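Local coordinates for putative peptide ABC-transport system periplasmic peptide-binding protein (Campylobacter jejuni, PDB 4OET), which probably binds peptides or similar solutes in the periplasm for an ABC importer, and also binds metal ions, at residues A10-I15 / H196-S201; F66-V71 / H181-K186; E334-S339 / S375-F380; I233-S238 / Y279-N284. One frame throughout, in Å; residues are numbered along the deposited sequence.

Contact 1: residues A10-I15 / H196-S201; sequences AVENEI and HIFDPS
The imidazole of His196 carries the CB of Glu14 over one face, 4.0 Å from the ring centroid and 16° off its normal, while the carbonyl of Glu12 comes to its edge, with O 2.9 Å from His196 NE2. That oxygen also lies at the edge of the Phe198 ring, near its plane and 3.3 Å from Phe198 CD2; a water sits over the middle of one face of this phenyl. With CG anti to the backbone N (chi1 172°), the His196 ring reaches the Glu12-Glu14 backbone. Behind these rings, Val11 and His196 form a parallel bridge between strands 6-11 and 191-196, neighbours in a mixed four-stranded sheet, where Ile197 N donates to Val11 O at 2.8 Å. The pairing is extended by Glu12 CA, whose hydrogen points almost straight at Ile197 O (CA to O 3.4 Å, 168° at the hydrogen). On the Ala10 side the contact is apolar, Ala10 CB meeting Ile197 CD1 at 4.0 Å. The carboxylates turn to other partners: Glu14 forms a salt bridge with Lys170 and accepts from Gly171 N, and Glu12 OE1 bonds to His481. The water over Phe198 donates to Phe198 O at 2.8 Å and more weakly to Glu12 OE2.

Contact 2: residues F66-V71 / H181-K186; sequences FLRDDV and HFYLDK
Tyr183 and Arg68 bury the most surface here, followed by Val71, and the tyrosine ring meets Val71 with a face and Arg68 at its edge. Val71 CG2 lies over one face of the ring, 4.0 Å from its centroid, with CG1 following along the CD1-CE1 side. Tyr183 CD2 sits over one face of the guanidinium, whose plane is turned 58° from the ring, and Arg68 NH1 lies 3.7 Å from CD2. At its own edge the guanidinium is held by Asp70 in a side-on salt bridge through two nitrogens, NE to OD1 at 2.8 Å and NH2 to OD2, both oxygens using their syn lone pairs within 3° of the guanidinium plane, which fixes its rotation. The bend at chi3 (75°) brings it round to the aspartate. Tyr183 OH, at the far end, bonds to Asp49 and Ser35. The contact is surface packing that joins the loop after strand 62-67 of the antiparallel four-stranded sheet to the loop between strands 173-178 and 191-196 of the mixed one.

Contact 3: residues E334-S339 / S375-F380; sequences EIWAMS and SKVDSF
Trp336 and Phe380 pair as neighbours on parallel strands of the large mixed sheet: strand 329-338, helix 342-357 and strand 361-367 form a beta-alpha-beta crossover, and 379-384 pairs in parallel with 329-338 as well. Trp336 can be followed outward from the sheet. Its CB lies 3.5 Å from Ser379 O, the oxygen that accepts the bond from Trp336 N at 2.9 Å, and also nears Val377 CG2. Beyond CB the indole turns one face to Val377: the valine CB sits closest to CD1, whereas CG1 is centred over the five-membered ring, 3.4 Å from its centroid and only 10° off the normal, nearest to CD2 and CE2. CE3 and CZ2, on the six-membered ring, still touch CG1 more loosely. At the polar edge NE1 donates to Glu334 OE1 at 2.8 Å, within 6° of the indole plane although from above the carboxylate plane, which restrains the ring's tilt. The Phe380 ring reaches Trp336 O through CD2 and Met338 through CZ; the sulfur of Met338 lies at the phenyl edge, a Met-aromatic contact. Glu334 has its backbone bound at both ends: Ser379 OG donates to Glu334 O at 2.6 Å, and Glu334 N donates to the anti lone pair of Asp378 OD2 at 3.0 Å, nearly straight at 172°.

Contact 4: residues I233-S238 / Y279-N284; sequences ILREKS and YAFVAN
Arg235 and Tyr279 make the tight part of this contact. The guanidinium lies flat on the tyrosine ring, planes 18° apart and centres 4.2 Å apart, a stacked cation-pi pair, and CD adds a CH-pi contact over the same ring, 4.1 Å from its centroid. The two side chains run past each other in opposite directions: Arg235 CB meets the phenol end, 3.4 Å from Tyr279 OH, while NH1 lies 3.4 Å from Tyr279 CA. The extended arginine, chi1 180°, spans this length. Ile233 CG2 touches the same hydroxyl at 3.7 Å. Toward Lys237, which is exposed, and Phe281 the packing is looser. Lys237 approaches at about a right angle, NZ lying 3.7 Å from Phe281 CZ. The segments themselves are not paired: strands 231-246 and 280-282 both hydrogen-bond to strand 454-467, and the axes of these short segments pass 8.9 Å apart, so side chains bridge over it. Arg235 also forms a salt bridge with Asp461 and donates through NH1 to Asp278 O, and NH2 bonds to a glycerol, probably from the crystallisation liquor; its charge is thus probably partly balanced by Asp461, while one face rests on the aromatic ring.

Overall arrangement
Contact 2 is nested in the chain loop closed by contact 1; contact 4 follows, and contact 3 comes last. Contacts 1 and 2 are linked by one sheet region, since strand 191-196 leads into contact 1 and the loop before it carries half of contact 2, though their centres are 31 Å apart. Contacts 3 and 4 share the large mixed sheet, where strands 231-246 and 379-384 are neighbours, with centres 25 Å apart. Contacts 2 and 3 are the most distant pair, about 47 Å between centres and on opposite sides of the chain's centre. None touches another; contacts 1 and 2 lie in and beside the smaller sheets of this solute-binding protein, contacts 3 and 4 in the large one.

Contact 1: residues A10-I15 / H196-S201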
loop_
_atom_site.group_PDB
_atom_site.type_symbol
_atom_site.label_atom_id
_atom_site.label_comp_id
_atom_site.label_asym_id
_atom_site.label_seq_id
_atom_site.Cartn_x
_atom_site.Cartn_y
_atom_site.Cartn_z
ATOM N N ALA A 10 0.882 19.002 3.789
ATOM C CA ALA A 10 0.989 18.776 2.354
ATOM C C ALA A 10 0.898 17.293 2.041
ATOM O O ALA A 10 1.499 16.470 2.737
ATOM C CB ALA A 10 2.295 19.348 1.819
ATOM N N VAL A 11 0.151 16.950 0.994
ATOM C CA VAL A 11 0.176 15.583 0.470
ATOM C C VAL A 11 0.494 15.620 -1.023
ATOM O O VAL A 11 0.243 16.625 -1.696
ATOM C CB VAL A 11 -1.165 14.847 0.690
ATOM C CG1 VAL A 11 -1.505 14.777 2.176
ATOM C CG2 VAL A 11 -2.278 15.523 -0.086
ATOM N N GLU A 12 1.085 14.538 -1.526
ATOM C CA GLU A 12 1.513 14.482 -2.921
ATOM C C GLU A 12 0.314 14.397 -3.876
ATOM O O GLU A 12 0.363 14.919 -4.990
ATOM C CB GLU A 12 2.477 13.309 -3.158
ATOM C CG GLU A 12 1.831 11.934 -3.228
ATOM C CD GLU A 12 2.781 10.852 -3.727
ATOM O OE1 GLU A 12 2.323 9.699 -3.887
ATOM O OE2 GLU A 12 3.979 11.141 -3.959
ATOM N N ASN A 13 -0.762 13.751 -3.442
ATOM C CA ASN A 13 -1.856 13.434 -4.355
ATOM C C ASN A 13 -3.154 14.159 -4.029
ATOM O O ASN A 13 -3.418 14.477 -2.876
ATOM C CB ASN A 13 -2.127 11.929 -4.325
ATOM C CG ASN A 13 -2.376 11.411 -2.907
ATOM O OD1 ASN A 13 -1.656 11.757 -1.963
ATOM N ND2 ASN A 13 -3.423 10.603 -2.751
ATOM N N GLU A 14 -3.964 14.416 -5.052
ATOM C CA GLU A 14 -5.312 14.941 -4.853
ATOM C C GLU A 14 -6.345 13.968 -5.400
ATOM O O GLU A 14 -6.275 13.578 -6.562
ATOM C CB GLU A 14 -5.496 16.310 -5.518
ATOM C CG GLU A 14 -6.897 16.882 -5.289
ATOM C CD GLU A 14 -7.250 18.020 -6.233
ATOM O OE1 GLU A 14 -7.166 17.824 -7.468
ATOM O OE2 GLU A 14 -7.639 19.101 -5.739
ATOM N N ILE A 15 -7.293 13.561 -4.566
ATOM C CA ILE A 15 -8.327 12.647 -5.030
ATOM C C ILE A 15 -9.450 13.391 -5.752
ATOM O O ILE A 15 -9.615 14.603 -5.588
ATOM C CB ILE A 15 -8.901 11.805 -3.872
ATOM C CG1 ILE A 15 -9.116 12.662 -2.631
ATOM C CG2 ILE A 15 -7.922 10.727 -3.490
ATOM C CD1 ILE A 15 -10.320 13.545 -2.695
ATOM N N HIS A 196 -2.398 20.143 -1.583
ATOM C CA HIS A 196 -1.859 19.274 -2.616
ATOM C C HIS A 196 -0.546 19.829 -3.150
ATOM O O HIS A 196 -0.528 20.866 -3.813
ATOM C CB HIS A 196 -2.839 19.089 -3.777
ATOM C CG HIS A 196 -2.244 18.356 -4.940
ATOM N ND1 HIS A 196 -2.281 18.847 -6.228
ATOM C CD2 HIS A 196 -1.570 17.183 -5.003
ATOM C CE1 HIS A 196 -1.670 17.998 -7.037
ATOM N NE2 HIS A 196 -1.225 16.983 -6.319
ATOM N N ILE A 197 0.555 19.144 -2.853
ATOM C CA ILE A 197 1.843 19.542 -3.408
ATOM C C ILE A 197 2.546 18.313 -3.947
ATOM O O ILE A 197 3.045 17.489 -3.182
ATOM C CB ILE A 197 2.751 20.252 -2.364
ATOM C CG1 ILE A 197 2.035 21.455 -1.740
ATOM C CG2 ILE A 197 4.053 20.722 -3.015
ATOM C CD1 ILE A 197 2.914 22.284 -0.808
ATOM N N PHE A 198 2.574 18.174 -5.267
ATOM C CA PHE A 198 3.183 16.988 -5.849
ATOM C C PHE A 198 4.698 17.062 -5.911
ATOM O O PHE A 198 5.374 16.054 -5.716
ATOM C CB PHE A 198 2.645 16.704 -7.248
ATOM C CG PHE A 198 3.107 15.381 -7.792
ATOM C CD1 PHE A 198 4.140 15.321 -8.722
ATOM C CD2 PHE A 198 2.541 14.192 -7.338
ATOM C CE1 PHE A 198 4.583 14.098 -9.215
ATOM C CE2 PHE A 198 2.981 12.964 -7.825
ATOM C CZ PHE A 198 4.004 12.918 -8.764
ATOM N N ASP A 199 5.243 18.235 -6.205
ATOM C CA ASP A 199 6.687 18.314 -6.342
ATOM C C ASP A 199 7.361 18.314 -4.973
ATOM O O ASP A 199 7.041 19.139 -4.108
ATOM C CB ASP A 199 7.102 19.546 -7.136
ATOM C CG ASP A 199 8.517 19.431 -7.658
ATOM O OD1 ASP A 199 8.704 18.828 -8.738
ATOM O OD2 ASP A 199 9.446 19.909 -6.968
ATOM N N PRO A 200 8.312 17.383 -4.779
ATOM C CA PRO A 200 9.043 17.235 -3.518
ATOM C C PRO A 200 9.814 18.499 -3.155
ATOM O O PRO A 200 9.838 18.870 -1.985
ATOM C CB PRO A 200 9.997 16.067 -3.795
ATOM C CG PRO A 200 9.328 15.290 -4.880
ATOM C CD PRO A 200 8.691 16.341 -5.749
ATOM N N SER A 201 10.419 19.150 -4.142
ATOM C CA SER A 201 11.180 20.368 -3.887
ATOM C C SER A 201 10.285 21.490 -3.406
ATOM O O SER A 201 10.662 22.261 -2.517
ATOM C CB SER A 201 11.923 20.818 -5.148
ATOM O OG SER A 201 12.827 19.825 -5.598
HETATM O O HOH W 1 6.067 13.350 -5.556
#

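Contact 2: residues F66-V71 / H181-K186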
loop_
_atom_site.group_PDB
_atom_site.type_symbol
_atom_site.label_atom_id
_atom_site.label_comp_id
_atom_site.label_asym_id
_atom_site.label_seq_id
_atom_site.Cartn_x
_atom_site.Cartn_y
_atom_site.Cartn_z
ATOM N N PHE A 66 -20.761 -5.617 17.035
ATOM C CA PHE A 66 -21.503 -4.760 17.951
ATOM C C PHE A 66 -20.977 -3.332 17.864
ATOM O O PHE A 66 -19.782 -3.062 18.072
ATOM C CB PHE A 66 -21.441 -5.330 19.366
ATOM C CG PHE A 66 -21.903 -6.761 19.445
ATOM C CD1 PHE A 66 -23.259 -7.061 19.418
ATOM C CD2 PHE A 66 -20.989 -7.806 19.467
ATOM C CE1 PHE A 66 -23.702 -8.379 19.465
ATOM C CE2 PHE A 66 -21.418 -9.126 19.511
ATOM C CZ PHE A 66 -22.779 -9.414 19.512
ATOM N N LEU A 67 -21.892 -2.422 17.546
ATOM C CA LEU A 67 -21.540 -1.060 17.189
ATOM C C LEU A 67 -21.647 -0.106 18.360
ATOM O O LEU A 67 -22.420 -0.328 19.293
ATOM C CB LEU A 67 -22.450 -0.571 16.067
ATOM C CG LEU A 67 -22.494 -1.397 14.785
ATOM C CD1 LEU A 67 -23.486 -0.777 13.816
ATOM C CD2 LEU A 67 -21.108 -1.483 14.155
ATOM N N ARG A 68 -20.883 0.978 18.276
ATOM C CA ARG A 68 -21.014 2.091 19.199
ATOM C C ARG A 68 -22.369 2.744 18.959
ATOM O O ARG A 68 -22.829 2.814 17.820
ATOM C CB ARG A 68 -19.888 3.100 18.984
ATOM C CG ARG A 68 -18.516 2.628 19.449
ATOM C CD ARG A 68 -17.516 3.759 19.323
ATOM N NE ARG A 68 -17.729 4.729 20.397
ATOM C CZ ARG A 68 -16.779 5.166 21.216
ATOM N NH1 ARG A 68 -15.527 4.742 21.071
ATOM N NH2 ARG A 68 -17.082 6.046 22.164
ATOM N N ASP A 69 -23.025 3.194 20.018
ATOM C CA ASP A 69 -24.307 3.860 19.846
ATOM C C ASP A 69 -24.166 5.356 20.112
ATOM O O ASP A 69 -25.156 6.079 20.186
ATOM C CB ASP A 69 -25.371 3.235 20.751
ATOM C CG ASP A 69 -24.948 3.172 22.203
ATOM O OD1 ASP A 69 -25.609 2.442 22.966
ATOM O OD2 ASP A 69 -23.963 3.836 22.589
ATOM N N ASP A 70 -22.925 5.810 20.259
ATOM C CA ASP A 70 -22.659 7.197 20.623
ATOM C C ASP A 70 -22.018 7.968 19.474
ATOM O O ASP A 70 -21.425 9.030 19.683
ATOM C CB ASP A 70 -21.759 7.244 21.863
ATOM C CG ASP A 70 -20.421 6.544 21.640
ATOM O OD1 ASP A 70 -20.301 5.786 20.653
ATOM O OD2 ASP A 70 -19.494 6.733 22.458
ATOM N N VAL A 71 -22.170 7.455 18.256
ATOM C CA VAL A 71 -21.476 8.034 17.109
ATOM C C VAL A 71 -22.406 8.866 16.241
ATOM O O VAL A 71 -23.510 8.437 15.897
ATOM C CB VAL A 71 -20.817 6.952 16.233
ATOM C CG1 VAL A 71 -20.274 7.566 14.951
ATOM C CG2 VAL A 71 -19.714 6.241 17.007
ATOM N N HIS A 181 -17.758 16.308 18.048
ATOM C CA HIS A 181 -18.325 15.132 18.685
ATOM C C HIS A 181 -17.636 13.851 18.239
ATOM O O HIS A 181 -18.280 12.811 18.101
ATOM C CB HIS A 181 -19.820 15.039 18.399
ATOM C CG HIS A 181 -20.619 16.145 19.010
ATOM N ND1 HIS A 181 -21.323 17.061 18.259
ATOM C CD2 HIS A 181 -20.834 16.475 20.307
ATOM C CE1 HIS A 181 -21.937 17.910 19.065
ATOM N NE2 HIS A 181 -21.656 17.577 20.312
ATOM N N PHE A 182 -16.330 13.919 18.015
ATOM C CA PHE A 182 -15.572 12.717 17.683
ATOM C C PHE A 182 -15.558 11.757 18.883
ATOM O O PHE A 182 -15.274 12.155 20.017
ATOM C CB PHE A 182 -14.150 13.066 17.242
ATOM C CG PHE A 182 -13.439 11.932 16.573
ATOM C CD1 PHE A 182 -14.079 11.169 15.602
ATOM C CD2 PHE A 182 -12.132 11.617 16.916
ATOM C CE1 PHE A 182 -13.428 10.115 14.988
ATOM C CE2 PHE A 182 -11.471 10.564 16.304
ATOM C CZ PHE A 182 -12.121 9.810 15.340
ATOM N N TYR A 183 -15.914 10.504 18.615
ATOM C CA TYR A 183 -16.148 9.479 19.636
ATOM C C TYR A 183 -14.879 8.853 20.219
ATOM O O TYR A 183 -14.909 8.296 21.314
ATOM C CB TYR A 183 -17.039 8.381 19.049
ATOM C CG TYR A 183 -16.445 7.761 17.806
ATOM C CD1 TYR A 183 -16.688 8.306 16.552
ATOM C CD2 TYR A 183 -15.625 6.644 17.890
ATOM C CE1 TYR A 183 -16.132 7.758 15.417
ATOM C CE2 TYR A 183 -15.067 6.090 16.762
ATOM C CZ TYR A 183 -15.324 6.652 15.530
ATOM O OH TYR A 183 -14.776 6.096 14.407
ATOM N N LEU A 184 -13.787 8.875 19.460
ATOM C CA LEU A 184 -12.536 8.261 19.905
ATOM C C LEU A 184 -11.845 9.112 20.960
ATOM O O LEU A 184 -11.342 8.605 21.962
ATOM C CB LEU A 184 -11.591 8.039 18.721
ATOM C CG LEU A 184 -11.806 6.749 17.921
ATOM C CD1 LEU A 184 -10.689 6.532 16.905
ATOM C CD2 LEU A 184 -11.936 5.550 18.851
ATOM N N ASP A 185 -11.811 10.413 20.709
ATOM C CA ASP A 185 -11.110 11.356 21.568
ATOM C C ASP A 185 -11.518 12.750 21.152
ATOM O O ASP A 185 -12.195 12.924 20.141
ATOM C CB ASP A 185 -9.589 11.188 21.464
ATOM C CG ASP A 185 -8.849 11.819 22.632
ATOM O OD1 ASP A 185 -9.498 12.497 23.455
ATOM O OD2 ASP A 185 -7.614 11.659 22.720
ATOM N N LYS A 186 -11.116 13.742 21.931
ATOM C CA LYS A 186 -11.374 15.122 21.575
ATOM C C LYS A 186 -10.349 15.549 20.530
ATOM O O LYS A 186 -9.143 15.387 20.737
ATOM C CB LYS A 186 -11.319 16.018 22.813
ATOM C CG LYS A 186 -11.696 17.454 22.541
ATOM C CD LYS A 186 -11.831 18.262 23.819
ATOM C CE LYS A 186 -12.376 19.626 23.480
ATOM N NZ LYS A 186 -13.396 19.478 22.405
#

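Contact 3: residues E334-S339 / S375-F380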
loop_
_atom_site.group_PDB
_atom_site.type_symbol
_atom_site.label_atom_id
_atom_site.label_comp_id
_atom_site.label_asym_id
_atom_site.label_seq_id
_atom_site.Cartn_x
_atom_site.Cartn_y
_atom_site.Cartn_z
ATOM N N GLU A 334 13.924 -6.107 -21.945
ATOM C CA GLU A 334 13.598 -4.734 -21.577
ATOM C C GLU A 334 13.231 -4.588 -20.102
ATOM O O GLU A 334 12.600 -5.468 -19.518
ATOM C CB GLU A 334 12.455 -4.218 -22.457
ATOM C CG GLU A 334 12.854 -4.040 -23.926
ATOM C CD GLU A 334 11.696 -3.614 -24.815
ATOM O OE1 GLU A 334 10.526 -3.687 -24.369
ATOM O OE2 GLU A 334 11.963 -3.184 -25.960
ATOM N N ILE A 335 13.640 -3.470 -19.508
ATOM C CA ILE A 335 13.245 -3.112 -18.151
ATOM C C ILE A 335 12.398 -1.846 -18.193
ATOM O O ILE A 335 12.904 -0.763 -18.490
ATOM C CB ILE A 335 14.464 -2.891 -17.228
ATOM C CG1 ILE A 335 15.339 -4.154 -17.181
ATOM C CG2 ILE A 335 14.012 -2.533 -15.822
ATOM C CD1 ILE A 335 16.638 -3.973 -16.402
ATOM N N TRP A 336 11.105 -1.986 -17.914
ATOM C CA TRP A 336 10.179 -0.864 -18.027
ATOM C C TRP A 336 9.900 -0.201 -16.686
ATOM O O TRP A 336 9.782 -0.863 -15.650
ATOM C CB TRP A 336 8.862 -1.305 -18.653
ATOM C CG TRP A 336 8.942 -1.604 -20.117
ATOM C CD1 TRP A 336 9.688 -2.569 -20.711
ATOM C CD2 TRP A 336 8.223 -0.944 -21.168
ATOM N NE1 TRP A 336 9.485 -2.551 -22.070
ATOM C CE2 TRP A 336 8.587 -1.563 -22.375
ATOM C CE3 TRP A 336 7.301 0.107 -21.200
ATOM C CZ2 TRP A 336 8.066 -1.165 -23.612
ATOM C CZ3 TRP A 336 6.789 0.505 -22.423
ATOM C CH2 TRP A 336 7.170 -0.131 -23.614
ATOM N N ALA A 337 9.821 1.125 -16.726
ATOM C CA ALA A 337 9.486 1.914 -15.558
ATOM C C ALA A 337 8.560 3.066 -15.943
ATOM O O ALA A 337 8.628 3.591 -17.061
ATOM C CB ALA A 337 10.751 2.439 -14.905
ATOM N N MET A 338 7.696 3.457 -15.011
ATOM C CA MET A 338 6.868 4.641 -15.184
ATOM C C MET A 338 7.753 5.880 -15.182
ATOM O O MET A 338 8.551 6.078 -14.268
ATOM C CB MET A 338 5.811 4.737 -14.077
ATOM C CG MET A 338 4.923 3.498 -13.916
ATOM S SD MET A 338 3.930 3.117 -15.382
ATOM C CE MET A 338 2.486 2.385 -14.606
ATOM N N SER A 339 7.621 6.706 -16.213
ATOM C CA SER A 339 8.491 7.865 -16.381
ATOM C C SER A 339 8.242 8.939 -15.324
ATOM O O SER A 339 9.088 9.796 -15.092
ATOM C CB SER A 339 8.309 8.462 -17.780
ATOM O OG SER A 339 7.044 9.092 -17.896
ATOM N N SER A 375 1.756 -5.712 -18.036
ATOM C CA SER A 375 1.653 -7.169 -18.015
ATOM C C SER A 375 2.175 -7.744 -19.329
ATOM O O SER A 375 2.251 -8.961 -19.495
ATOM C CB SER A 375 0.210 -7.614 -17.783
ATOM O OG SER A 375 -0.618 -7.208 -18.858
ATOM N N LYS A 376 2.534 -6.859 -20.258
ATOM C CA LYS A 376 3.021 -7.273 -21.573
ATOM C C LYS A 376 4.456 -6.842 -21.874
ATOM O O LYS A 376 4.879 -6.871 -23.036
ATOM C CB LYS A 376 2.112 -6.719 -22.674
ATOM C CG LYS A 376 0.964 -7.626 -23.081
ATOM C CD LYS A 376 -0.262 -7.419 -22.208
ATOM C CE LYS A 376 -1.538 -7.578 -23.018
ATOM N NZ LYS A 376 -1.595 -8.893 -23.709
ATOM N N VAL A 377 5.195 -6.428 -20.849
ATOM C CA VAL A 377 6.604 -6.081 -21.036
ATOM C C VAL A 377 7.478 -7.136 -20.368
ATOM O O VAL A 377 7.013 -7.841 -19.474
ATOM C CB VAL A 377 6.932 -4.677 -20.461
ATOM C CG1 VAL A 377 6.085 -3.625 -21.145
ATOM C CG2 VAL A 377 6.713 -4.636 -18.955
ATOM N N ASP A 378 8.744 -7.220 -20.774
ATOM C CA ASP A 378 9.631 -8.271 -20.276
ATOM C C ASP A 378 9.791 -8.187 -18.766
ATOM O O ASP A 378 9.745 -9.195 -18.060
ATOM C CB ASP A 378 11.002 -8.183 -20.943
ATOM C CG ASP A 378 10.946 -8.450 -22.433
ATOM O OD1 ASP A 378 10.034 -9.188 -22.875
ATOM O OD2 ASP A 378 11.815 -7.918 -23.162
ATOM N N SER A 379 9.984 -6.975 -18.270
ATOM C CA SER A 379 10.141 -6.767 -16.833
ATOM C C SER A 379 9.687 -5.361 -16.486
ATOM O O SER A 379 9.665 -4.480 -17.344
ATOM C CB SER A 379 11.591 -7.012 -16.388
ATOM O OG SER A 379 12.463 -6.055 -16.953
ATOM N N PHE A 380 9.315 -5.157 -15.230
ATOM C CA PHE A 380 8.707 -3.903 -14.824
ATOM C C PHE A 380 9.081 -3.526 -13.410
ATOM O O PHE A 380 8.956 -4.334 -12.490
ATOM C CB PHE A 380 7.188 -3.998 -14.954
ATOM C CG PHE A 380 6.461 -2.753 -14.544
ATOM C CD1 PHE A 380 5.512 -2.800 -13.534
ATOM C CD2 PHE A 380 6.733 -1.534 -15.154
ATOM C CE1 PHE A 380 4.830 -1.653 -13.143
ATOM C CE2 PHE A 380 6.061 -0.382 -14.768
ATOM C CZ PHE A 380 5.106 -0.442 -13.762
HETATM O O HOH W 2 8.786 -5.927 -23.578
#

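Contact 4: residues I233-S238 / Y279-N284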
loop_
_atom_site.group_PDB
_atom_site.type_symbol
_atom_site.label_atom_id
_atom_site.label_comp_id
_atom_site.label_asym_id
_atom_site.label_seq_id
_atom_site.Cartn_x
_atom_site.Cartn_y
_atom_site.Cartn_z
ATOM N N ILE A 233 12.257 15.579 12.451
ATOM C CA ILE A 233 12.146 14.573 11.394
ATOM C C ILE A 233 11.782 13.221 11.980
ATOM O O ILE A 233 12.566 12.630 12.716
ATOM C CB ILE A 233 13.463 14.404 10.609
ATOM C CG1 ILE A 233 13.916 15.729 9.986
ATOM C CG2 ILE A 233 13.315 13.325 9.544
ATOM C CD1 ILE A 233 15.370 15.709 9.523
ATOM N N LEU A 234 10.597 12.718 11.663
ATOM C CA LEU A 234 10.244 11.397 12.140
ATOM C C LEU A 234 10.462 10.392 11.024
ATOM O O LEU A 234 9.847 10.476 9.956
ATOM C CB LEU A 234 8.799 11.364 12.649
ATOM C CG LEU A 234 8.635 11.843 14.099
ATOM C CD1 LEU A 234 7.173 11.846 14.517
ATOM C CD2 LEU A 234 9.456 10.985 15.055
ATOM N N ARG A 235 11.348 9.439 11.274
ATOM C CA ARG A 235 11.647 8.414 10.289
ATOM C C ARG A 235 10.617 7.304 10.379
ATOM O O ARG A 235 10.479 6.653 11.416
ATOM C CB ARG A 235 13.047 7.849 10.499
ATOM C CG ARG A 235 13.402 6.776 9.504
ATOM C CD ARG A 235 14.866 6.436 9.554
ATOM N NE ARG A 235 15.170 5.315 8.673
ATOM C CZ ARG A 235 16.381 5.064 8.195
ATOM N NH1 ARG A 235 16.576 4.024 7.399
ATOM N NH2 ARG A 235 17.389 5.863 8.517
ATOM N N GLU A 236 9.889 7.089 9.292
ATOM C CA GLU A 236 8.778 6.152 9.313
ATOM C C GLU A 236 9.062 4.899 8.498
ATOM O O GLU A 236 9.403 4.975 7.321
ATOM C CB GLU A 236 7.512 6.828 8.790
ATOM C CG GLU A 236 7.082 8.063 9.566
ATOM C CD GLU A 236 5.659 7.957 10.077
ATOM O OE1 GLU A 236 5.264 6.854 10.512
ATOM O OE2 GLU A 236 4.933 8.972 10.037
ATOM N N LYS A 237 8.918 3.743 9.137
ATOM C CA LYS A 237 8.963 2.474 8.427
ATOM C C LYS A 237 7.701 2.289 7.595
ATOM O O LYS A 237 6.623 2.734 7.983
ATOM C CB LYS A 237 9.118 1.309 9.402
ATOM C CG LYS A 237 10.538 0.808 9.548
ATOM C CD LYS A 237 10.565 -0.561 10.196
ATOM C CE LYS A 237 11.400 -0.549 11.462
ATOM N NZ LYS A 237 12.841 -0.272 11.183
ATOM N N SER A 238 7.836 1.635 6.447
ATOM C CA SER A 238 6.678 1.316 5.625
ATOM C C SER A 238 6.763 -0.112 5.116
ATOM O O SER A 238 7.834 -0.721 5.118
ATOM C CB SER A 238 6.557 2.283 4.445
ATOM O OG SER A 238 7.407 1.894 3.379
ATOM N N TYR A 279 18.004 5.176 3.877
ATOM C CA TYR A 279 16.640 5.448 4.330
ATOM C C TYR A 279 15.688 4.384 3.801
ATOM O O TYR A 279 14.612 4.685 3.281
ATOM C CB TYR A 279 16.183 6.836 3.877
ATOM C CG TYR A 279 15.613 7.683 4.995
ATOM C CD1 TYR A 279 14.248 7.748 5.208
ATOM C CD2 TYR A 279 16.444 8.405 5.843
ATOM C CE1 TYR A 279 13.717 8.513 6.225
ATOM C CE2 TYR A 279 15.919 9.180 6.873
ATOM C CZ TYR A 279 14.552 9.225 7.053
ATOM O OH TYR A 279 14.002 9.980 8.063
ATOM N N ALA A 280 16.111 3.134 3.936
ATOM C CA ALA A 280 15.428 1.995 3.341
ATOM C C ALA A 280 16.153 0.731 3.768
ATOM O O ALA A 280 17.228 0.797 4.380
ATOM C CB ALA A 280 15.387 2.108 1.810
ATOM N N PHE A 281 15.587 -0.418 3.421
ATOM C CA PHE A 281 16.223 -1.682 3.757
ATOM C C PHE A 281 16.160 -2.608 2.570
ATOM O O PHE A 281 15.227 -2.523 1.770
ATOM C CB PHE A 281 15.538 -2.346 4.953
ATOM C CG PHE A 281 15.436 -1.469 6.152
ATOM C CD1 PHE A 281 16.397 -1.534 7.147
ATOM C CD2 PHE A 281 14.380 -0.571 6.290
ATOM C CE1 PHE A 281 16.310 -0.726 8.266
ATOM C CE2 PHE A 281 14.284 0.247 7.404
ATOM C CZ PHE A 281 15.251 0.173 8.395
ATOM N N VAL A 282 17.139 -3.506 2.479
ATOM C CA VAL A 282 17.164 -4.498 1.417
ATOM C C VAL A 282 15.943 -5.377 1.584
ATOM O O VAL A 282 15.629 -5.794 2.696
ATOM C CB VAL A 282 18.442 -5.364 1.464
ATOM C CG1 VAL A 282 18.321 -6.572 0.529
ATOM C CG2 VAL A 282 19.673 -4.526 1.120
ATOM N N ALA A 283 15.221 -5.609 0.493
ATOM C CA ALA A 283 14.037 -6.469 0.521
ATOM C C ALA A 283 14.371 -7.858 -0.001
ATOM O O ALA A 283 15.203 -7.998 -0.905
ATOM C CB ALA A 283 12.897 -5.854 -0.301
ATOM N N ASN A 284 13.749 -8.884 0.578
ATOM C CA ASN A 284 13.894 -10.247 0.056
ATOM C C ASN A 284 12.550 -10.899 -0.254
ATOM O O ASN A 284 12.467 -11.789 -1.100
ATOM C CB ASN A 284 14.663 -11.119 1.041
ATOM C CG ASN A 284 16.080 -10.630 1.260
ATOM O OD1 ASN A 284 16.945 -10.780 0.394
ATOM N ND2 ASN A 284 16.322 -10.038 2.422
#